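Local coordinates for phosphotriesterase homology protein (Escherichia coli, PDB 1BF6) that hydrolyses phosphorylated glyceryl acetates and related esters, using two zinc ions bound in a TIM-barrel fold, at residues 1-13 with 279-291. Sequence-based numbering, arbitrary orientation.
With ZN (zinc ion), chain C.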
loop_
_atom_site.group_PDB
_atom_site.type_symbol
_atom_site.label_atom_id
_atom_site.label_comp_id
_atom_site.label_asym_id
_atom_site.label_seq_id
_atom_site.Cartn_x
_atom_site.Cartn_y
_atom_site.Cartn_z
ATOM N N SER A 1 0.162 4.709 19.124
ATOM C CA SER A 1 -0.297 4.525 17.710
ATOM C C SER A 1 0.904 4.402 16.755
ATOM O O SER A 1 1.736 3.504 16.938
ATOM C CB SER A 1 -1.225 5.684 17.292
ATOM N N PHE A 2 0.987 5.274 15.742
ATOM C CA PHE A 2 2.094 5.250 14.780
ATOM C C PHE A 2 3.410 5.563 15.500
ATOM O O PHE A 2 3.505 6.539 16.239
ATOM C CB PHE A 2 1.847 6.256 13.652
ATOM C CG PHE A 2 2.819 6.146 12.501
ATOM C CD1 PHE A 2 4.087 6.728 12.578
ATOM C CD2 PHE A 2 2.468 5.471 11.338
ATOM C CE1 PHE A 2 4.988 6.640 11.523
ATOM C CE2 PHE A 2 3.369 5.378 10.270
ATOM C CZ PHE A 2 4.625 5.961 10.362
ATOM N N ASP A 3 4.409 4.709 15.292
ATOM C CA ASP A 3 5.725 4.856 15.918
ATOM C C ASP A 3 6.705 5.334 14.852
ATOM O O ASP A 3 7.164 4.545 14.028
ATOM C CB ASP A 3 6.161 3.496 16.478
ATOM C CG ASP A 3 7.446 3.566 17.292
ATOM O OD1 ASP A 3 8.201 4.560 17.190
ATOM O OD2 ASP A 3 7.705 2.597 18.037
ATOM N N PRO A 4 7.057 6.635 14.866
ATOM C CA PRO A 4 7.986 7.208 13.883
ATOM C C PRO A 4 9.456 6.819 14.087
ATOM O O PRO A 4 10.294 7.094 13.222
ATOM C CB PRO A 4 7.771 8.713 14.049
ATOM C CG PRO A 4 7.537 8.844 15.513
ATOM C CD PRO A 4 6.647 7.650 15.857
ATOM N N THR A 5 9.750 6.153 15.204
ATOM C CA THR A 5 11.116 5.721 15.500
ATOM C C THR A 5 11.463 4.399 14.809
ATOM O O THR A 5 12.637 4.031 14.716
ATOM C CB THR A 5 11.370 5.579 17.019
ATOM O OG1 THR A 5 10.699 4.420 17.521
ATOM C CG2 THR A 5 10.877 6.817 17.768
ATOM N N GLY A 6 10.451 3.691 14.312
ATOM C CA GLY A 6 10.704 2.422 13.641
ATOM C C GLY A 6 10.387 2.428 12.157
ATOM O O GLY A 6 9.886 3.420 11.630
ATOM N N TYR A 7 10.665 1.312 11.484
ATOM C CA TYR A 7 10.407 1.170 10.056
ATOM C C TYR A 7 8.920 0.965 9.758
ATOM O O TYR A 7 8.158 0.484 10.607
ATOM C CB TYR A 7 11.180 -0.019 9.490
ATOM C CG TYR A 7 12.690 0.134 9.493
ATOM C CD1 TYR A 7 13.292 1.371 9.239
ATOM C CD2 TYR A 7 13.514 -0.975 9.669
ATOM C CE1 TYR A 7 14.673 1.493 9.153
ATOM C CE2 TYR A 7 14.891 -0.865 9.587
ATOM C CZ TYR A 7 15.466 0.367 9.327
ATOM O OH TYR A 7 16.829 0.479 9.244
ATOM N N THR A 8 8.537 1.287 8.527
ATOM C CA THR A 8 7.155 1.150 8.080
ATOM C C THR A 8 7.094 0.457 6.717
ATOM O O THR A 8 7.809 0.844 5.782
ATOM C CB THR A 8 6.468 2.557 7.945
ATOM O OG1 THR A 8 6.412 3.201 9.220
ATOM C CG2 THR A 8 5.052 2.419 7.375
ATOM N N LEU A 9 6.278 -0.598 6.622
ATOM C CA LEU A 9 6.058 -1.307 5.353
ATOM C C LEU A 9 4.834 -0.557 4.805
ATOM O O LEU A 9 3.752 -0.634 5.373
ATOM C CB LEU A 9 5.747 -2.787 5.596
ATOM C CG LEU A 9 6.954 -3.742 5.543
ATOM C CD1 LEU A 9 8.069 -3.281 6.461
ATOM C CD2 LEU A 9 6.512 -5.159 5.881
ATOM N N ALA A 10 5.047 0.181 3.723
ATOM C CA ALA A 10 4.030 1.051 3.124
ATOM C C ALA A 10 2.823 0.432 2.422
ATOM O O ALA A 10 1.858 1.141 2.132
ATOM C CB ALA A 10 4.714 2.041 2.178
ATOM N N HIS A 11 2.860 -0.873 2.162
ATOM C CA HIS A 11 1.759 -1.526 1.441
ATOM C C HIS A 11 1.731 -3.023 1.692
ATOM O O HIS A 11 2.442 -3.779 1.032
ATOM C CB HIS A 11 1.917 -1.284 -0.056
ATOM C CG HIS A 11 0.742 -1.739 -0.867
ATOM N ND1 HIS A 11 -0.058 -0.886 -1.604
ATOM C CD2 HIS A 11 0.218 -2.982 -1.038
ATOM C CE1 HIS A 11 -1.016 -1.605 -2.189
ATOM N NE2 HIS A 11 -0.889 -2.876 -1.876
ATOM N N GLU A 12 0.871 -3.441 2.609
ATOM C CA GLU A 12 0.749 -4.844 2.965
ATOM C C GLU A 12 -0.691 -5.258 3.216
ATOM O O GLU A 12 -1.597 -4.424 3.321
ATOM C CB GLU A 12 1.528 -5.123 4.256
ATOM C CG GLU A 12 3.020 -4.846 4.183
ATOM C CD GLU A 12 3.719 -5.657 3.120
ATOM O OE1 GLU A 12 3.235 -6.754 2.761
ATOM O OE2 GLU A 12 4.765 -5.196 2.632
ATOM N N HIS A 13 -0.887 -6.568 3.313
ATOM C CA HIS A 13 -2.178 -7.136 3.638
ATOM C C HIS A 13 -1.931 -8.106 4.767
ATOM O O HIS A 13 -1.013 -8.918 4.674
ATOM C CB HIS A 13 -2.766 -7.893 2.451
ATOM C CG HIS A 13 -3.091 -7.012 1.297
ATOM N ND1 HIS A 13 -4.233 -6.245 1.216
ATOM C CD2 HIS A 13 -2.355 -6.700 0.205
ATOM C CE1 HIS A 13 -4.151 -5.504 0.115
ATOM N NE2 HIS A 13 -3.030 -5.751 -0.526
ATOM N N ASP A 279 17.192 4.231 5.593
ATOM C CA ASP A 279 16.323 4.803 6.624
ATOM C C ASP A 279 15.424 5.935 6.118
ATOM O O ASP A 279 14.357 6.168 6.673
ATOM C CB ASP A 279 17.133 5.220 7.869
ATOM C CG ASP A 279 17.711 4.013 8.633
ATOM O OD1 ASP A 279 17.417 2.857 8.254
ATOM O OD2 ASP A 279 18.445 4.217 9.627
ATOM N N VAL A 280 15.845 6.615 5.057
ATOM C CA VAL A 280 15.025 7.677 4.480
ATOM C C VAL A 280 13.741 7.025 3.934
ATOM O O VAL A 280 12.625 7.475 4.231
ATOM C CB VAL A 280 15.762 8.420 3.343
ATOM C CG1 VAL A 280 14.789 9.264 2.527
ATOM C CG2 VAL A 280 16.830 9.326 3.927
ATOM N N MET A 281 13.904 5.926 3.193
ATOM C CA MET A 281 12.754 5.236 2.610
ATOM C C MET A 281 11.904 4.479 3.622
ATOM O O MET A 281 10.675 4.582 3.593
ATOM C CB MET A 281 13.202 4.294 1.486
ATOM C CG MET A 281 13.968 4.980 0.352
ATOM S SD MET A 281 14.547 3.820 -0.914
ATOM C CE MET A 281 16.031 3.165 -0.139
ATOM N N LEU A 282 12.545 3.768 4.551
ATOM C CA LEU A 282 11.824 2.974 5.547
ATOM C C LEU A 282 11.309 3.656 6.808
ATOM O O LEU A 282 10.351 3.179 7.415
ATOM C CB LEU A 282 12.648 1.742 5.954
ATOM C CG LEU A 282 12.855 0.637 4.914
ATOM C CD1 LEU A 282 13.706 -0.485 5.539
ATOM C CD2 LEU A 282 11.498 0.086 4.455
ATOM N N ARG A 283 11.955 4.740 7.235
ATOM C CA ARG A 283 11.526 5.421 8.449
ATOM C C ARG A 283 11.109 6.874 8.244
ATOM O O ARG A 283 10.003 7.256 8.627
ATOM C CB ARG A 283 12.617 5.344 9.534
ATOM C CG ARG A 283 12.246 6.021 10.863
ATOM C CD ARG A 283 13.485 6.367 11.695
ATOM N NE ARG A 283 14.246 5.164 12.018
ATOM C CZ ARG A 283 15.565 5.016 11.870
ATOM N NH1 ARG A 283 16.325 6.008 11.408
ATOM N NH2 ARG A 283 16.117 3.834 12.132
ATOM N N GLU A 284 11.983 7.679 7.642
ATOM C CA GLU A 284 11.692 9.097 7.454
ATOM C C GLU A 284 10.455 9.363 6.610
ATOM O O GLU A 284 9.496 9.983 7.080
ATOM C CB GLU A 284 12.892 9.826 6.862
ATOM C CG GLU A 284 14.124 9.797 7.754
ATOM C CD GLU A 284 15.192 10.799 7.324
ATOM O OE1 GLU A 284 14.870 11.746 6.561
ATOM O OE2 GLU A 284 16.354 10.646 7.764
ATOM N N ASN A 285 10.469 8.862 5.383
ATOM C CA ASN A 285 9.347 9.051 4.465
ATOM C C ASN A 285 7.979 8.668 5.039
ATOM O O ASN A 285 7.060 9.478 5.013
ATOM C CB ASN A 285 9.604 8.344 3.119
ATOM C CG ASN A 285 10.681 9.024 2.297
ATOM O OD1 ASN A 285 11.195 10.079 2.669
ATOM N ND2 ASN A 285 11.028 8.422 1.173
ATOM N N PRO A 286 7.829 7.445 5.581
ATOM C CA PRO A 286 6.536 7.033 6.146
ATOM C C PRO A 286 6.079 7.925 7.303
ATOM O O PRO A 286 4.892 8.255 7.416
ATOM C CB PRO A 286 6.817 5.617 6.641
ATOM C CG PRO A 286 7.848 5.122 5.695
ATOM C CD PRO A 286 8.773 6.310 5.565
ATOM N N SER A 287 7.016 8.273 8.186
ATOM C CA SER A 287 6.710 9.133 9.325
ATOM C C SER A 287 6.168 10.486 8.855
ATOM O O SER A 287 5.263 11.031 9.469
ATOM C CB SER A 287 7.957 9.343 10.186
ATOM O OG SER A 287 8.392 8.115 10.750
ATOM N N GLN A 288 6.707 10.999 7.752
ATOM C CA GLN A 288 6.275 12.281 7.200
ATOM C C GLN A 288 4.968 12.157 6.418
ATOM O O GLN A 288 4.127 13.062 6.458
ATOM C CB GLN A 288 7.352 12.856 6.265
ATOM C CG GLN A 288 8.730 13.039 6.907
ATOM C CD GLN A 288 9.827 13.428 5.910
ATOM O OE1 GLN A 288 9.683 13.256 4.691
ATOM N NE2 GLN A 288 10.942 13.939 6.433
ATOM N N PHE A 289 4.773 11.017 5.753
ATOM C CA PHE A 289 3.595 10.810 4.911
ATOM C C PHE A 289 2.329 10.286 5.574
ATOM O O PHE A 289 1.244 10.848 5.374
ATOM C CB PHE A 289 3.968 9.915 3.717
ATOM C CG PHE A 289 2.867 9.747 2.704
ATOM C CD1 PHE A 289 1.909 8.734 2.848
ATOM C CD2 PHE A 289 2.786 10.597 1.608
ATOM C CE1 PHE A 289 0.884 8.578 1.908
ATOM C CE2 PHE A 289 1.762 10.450 0.656
ATOM C CZ PHE A 289 0.812 9.436 0.811
ATOM N N PHE A 290 2.464 9.217 6.350
ATOM C CA PHE A 290 1.329 8.564 7.000
ATOM C C PHE A 290 0.746 9.218 8.229
ATOM O O PHE A 290 -0.344 8.846 8.672
ATOM C CB PHE A 290 1.655 7.089 7.284
ATOM C CG PHE A 290 1.897 6.291 6.044
ATOM C CD1 PHE A 290 0.856 6.051 5.141
ATOM C CD2 PHE A 290 3.174 5.852 5.720
ATOM C CE1 PHE A 290 1.091 5.390 3.928
ATOM C CE2 PHE A 290 3.422 5.189 4.508
ATOM C CZ PHE A 290 2.381 4.959 3.609
ATOM N N GLN A 291 1.454 10.200 8.776
ATOM C CA GLN A 291 0.972 10.885 9.962
ATOM C C GLN A 291 0.150 12.132 9.633
ATOM O O GLN A 291 -0.736 12.454 10.450
ATOM C CB GLN A 291 2.142 11.204 10.891
ATOM C CG GLN A 291 2.860 9.941 11.351
ATOM C CD GLN A 291 3.774 10.184 12.521
ATOM O OE1 GLN A 291 4.921 10.604 12.351
ATOM N NE2 GLN A 291 3.271 9.929 13.726
ATOM O OXT GLN A 291 0.364 12.735 8.551
HETATM ZN ZN ZN C . -2.092 -4.780 -2.217
HETATM O O HOH W 1 8.175 5.003 10.235
HETATM O O HOH W 2 8.665 2.520 3.254
#
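The first strand of the TIM barrel, 7-12, and the loop leading into it meet the C-terminal helix, 275-289. Tyr7 OH donates to Asp279 OD1 at 2.6 Å, on the syn side of the carboxylate. Tyr7 CG lies anti to its carbonyl carbon (chi1 -67°), which sets the ring against Leu282, whose CD1 sits 4.0 Å from the ring centroid, over one face. Without ring and hydroxyl, as with an alanine here, Asp279 would probably lose this partner and Leu282 CD1 the face it rests on. Thr8 N donates to Leu282 O at 2.8 Å. Pro286 CB presses tightly on Thr8 CB, 3.3 Å away. Water 1 bridges Gly6 O and Thr8 OG1; that hydroxyl also meets Asn49. Phe2 takes Gln291 CG over one ring face, while its CE2 touches Phe290 CB at 3.8 Å. Phe290 CZ lies 4.0 Å from Ala10 CB. The chain turns a corner at Ala10 and His11, and His11 NE2 and His13 NE2 bind a zinc ion that Glu124 and Asp242 also hold. Asp279 and Arg283 bind beta-D-glucose. The axes of strand 7-9 and helix 279-289 lie at 83°; strand 237-239 touches Pro286 and Phe290, and helix 259-270 touches Leu282.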